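Local atomic coordinates of flagellar biosynthetic protein FlhB (Aquifex aeolicus, PDB entry 3B1S), a protein that is probably required for building the rod of the flagellar basal body and may form part of the flagellin export apparatus. Residues V21-G26 / V57-E62. Sequence-based numbering, arbitrary orientation.
Sequences VAKGKG and VEVGKE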
loop_
_atom_site.group_PDB
_atom_site.type_symbol
_atom_site.label_atom_id
_atom_site.label_comp_id
_atom_site.label_asym_id
_atom_site.label_seq_id
_atom_site.Cartn_x
_atom_site.Cartn_y
_atom_site.Cartn_z
ATOM N N VAL D 21 -4.311 -1.302 1.580
ATOM C CA VAL D 21 -4.179 -1.800 2.948
ATOM C C VAL D 21 -3.153 -1.049 3.797
ATOM O O VAL D 21 -3.157 -1.160 5.012
ATOM C CB VAL D 21 -3.974 -3.335 3.032
ATOM C CG1 VAL D 21 -4.646 -4.013 1.876
ATOM C CG2 VAL D 21 -2.506 -3.732 3.125
ATOM N N ALA D 22 -2.287 -0.278 3.150
ATOM C CA ALA D 22 -1.296 0.534 3.828
ATOM C C ALA D 22 -0.838 1.629 2.874
ATOM O O ALA D 22 -0.860 1.426 1.661
ATOM C CB ALA D 22 -0.151 -0.316 4.220
ATOM N N LYS D 23 -0.472 2.797 3.410
ATOM C CA LYS D 23 0.328 3.792 2.677
ATOM C C LYS D 23 1.448 4.310 3.613
ATOM O O LYS D 23 1.285 4.253 4.825
ATOM C CB LYS D 23 -0.552 4.894 2.074
ATOM C CG LYS D 23 -1.156 5.893 3.055
ATOM C CD LYS D 23 -1.851 7.026 2.310
ATOM C CE LYS D 23 -2.711 7.891 3.240
ATOM N NZ LYS D 23 -3.295 9.073 2.511
ATOM N N GLY D 24 2.579 4.767 3.064
ATOM C CA GLY D 24 3.777 5.021 3.881
ATOM C C GLY D 24 4.863 5.952 3.354
ATOM O O GLY D 24 5.255 5.869 2.180
ATOM N N LYS D 25 5.355 6.840 4.223
ATOM C CA LYS D 25 6.518 7.687 3.899
ATOM C C LYS D 25 7.651 7.368 4.873
ATOM O O LYS D 25 7.388 6.912 6.017
ATOM C CB LYS D 25 6.177 9.177 3.985
ATOM C CG LYS D 25 5.179 9.669 2.974
ATOM C CD LYS D 25 4.218 10.649 3.667
ATOM C CE LYS D 25 3.033 11.125 2.773
ATOM N NZ LYS D 25 1.787 11.508 3.586
ATOM N N GLY D 26 8.892 7.596 4.435
ATOM C CA GLY D 26 10.043 7.417 5.321
ATOM C C GLY D 26 10.209 5.991 5.840
ATOM O O GLY D 26 10.327 5.043 5.043
ATOM N N VAL D 57 -5.951 8.384 -2.017
ATOM C CA VAL D 57 -6.695 7.358 -1.333
ATOM C C VAL D 57 -6.393 7.170 0.116
ATOM O O VAL D 57 -5.578 7.866 0.674
ATOM C CB VAL D 57 -6.539 6.039 -2.036
ATOM C CG1 VAL D 57 -7.337 6.046 -3.313
ATOM C CG2 VAL D 57 -5.102 5.800 -2.334
ATOM N N GLU D 58 -7.086 6.225 0.728
ATOM C CA GLU D 58 -6.940 6.029 2.137
ATOM C C GLU D 58 -7.038 4.567 2.523
ATOM O O GLU D 58 -7.609 3.748 1.802
ATOM C CB GLU D 58 -7.986 6.865 2.878
ATOM C CG GLU D 58 -9.424 6.350 2.753
ATOM C CD GLU D 58 -10.433 7.252 3.453
ATOM O OE1 GLU D 58 -10.396 8.480 3.204
ATOM O OE2 GLU D 58 -11.256 6.738 4.253
ATOM N N VAL D 59 -6.509 4.265 3.699
ATOM C CA VAL D 59 -6.401 2.902 4.181
ATOM C C VAL D 59 -7.726 2.209 4.472
ATOM O O VAL D 59 -8.496 2.633 5.329
ATOM C CB VAL D 59 -5.512 2.854 5.409
ATOM C CG1 VAL D 59 -5.327 1.411 5.890
ATOM C CG2 VAL D 59 -4.171 3.517 5.089
ATOM N N GLY D 60 -7.955 1.112 3.761
ATOM C CA GLY D 60 -9.147 0.296 3.916
ATOM C C GLY D 60 -10.175 0.550 2.833
ATOM O O GLY D 60 -11.116 -0.209 2.686
ATOM N N LYS D 61 -9.994 1.605 2.058
ATOM C CA LYS D 61 -10.956 1.904 1.019
ATOM C C LYS D 61 -10.476 1.728 -0.445
ATOM O O LYS D 61 -9.504 2.358 -0.885
ATOM C CB LYS D 61 -11.572 3.274 1.280
ATOM C CG LYS D 61 -12.387 3.270 2.577
ATOM C CD LYS D 61 -12.976 4.640 2.918
ATOM C CE LYS D 61 -13.670 4.593 4.291
ATOM N NZ LYS D 61 -14.667 5.695 4.420
ATOM N N GLU D 62 -11.282 1.027 -1.230
ATOM C CA GLU D 62 -10.977 0.665 -2.598
ATOM C C GLU D 62 -10.652 1.872 -3.402
ATOM O O GLU D 62 -11.196 2.922 -3.198
ATOM C CB GLU D 62 -12.195 0.064 -3.266
ATOM C CG GLU D 62 -12.506 -1.326 -2.895
ATOM C CD GLU D 62 -13.643 -1.849 -3.691
ATOM O OE1 GLU D 62 -14.032 -3.001 -3.498
ATOM O OE2 GLU D 62 -14.159 -1.100 -4.517
#
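V57 offers its backbone carbonyl to the ammonium group of K23: NZ of K23 donates a hydrogen bond of 3.2 Å to O of V57, meeting it almost head-on, with a C=O...N angle of 167°. The lysine reaches this far because its chain runs fully extended beyond CG, while chi1 of 72° sets CG between the backbone N and the carbonyl carbon. The same ammonium group also binds the carbonyl oxygen of Y54, so one side chain of strand 19-25 ties two points of the loop that follows helix 47-53. With an alanine here, the carbonyls of V57 and Y54 would probably lose their shared lysine donor. E58 opens a type II beta turn, closed by the bond from N of K61 to O of E58 and bridged by a salt link between their side chains. At V59 van der Waals packing takes over. CG1, anti to the backbone N (chi1 -177°), rests against O of V21 at 3.5 Å, whereas CG2 lies beside the backbone N of K23 and 4.3 Å from its CG. G60, third residue of the turn and at positive phi, bonds to the backbone of V20. In this cytoplasmic C-terminal domain of the exporter, the side-chain part of the join thus pairs a charged donor with uncharged main-chain oxygens, so it is probably ion-dipole in character rather than a salt bridge.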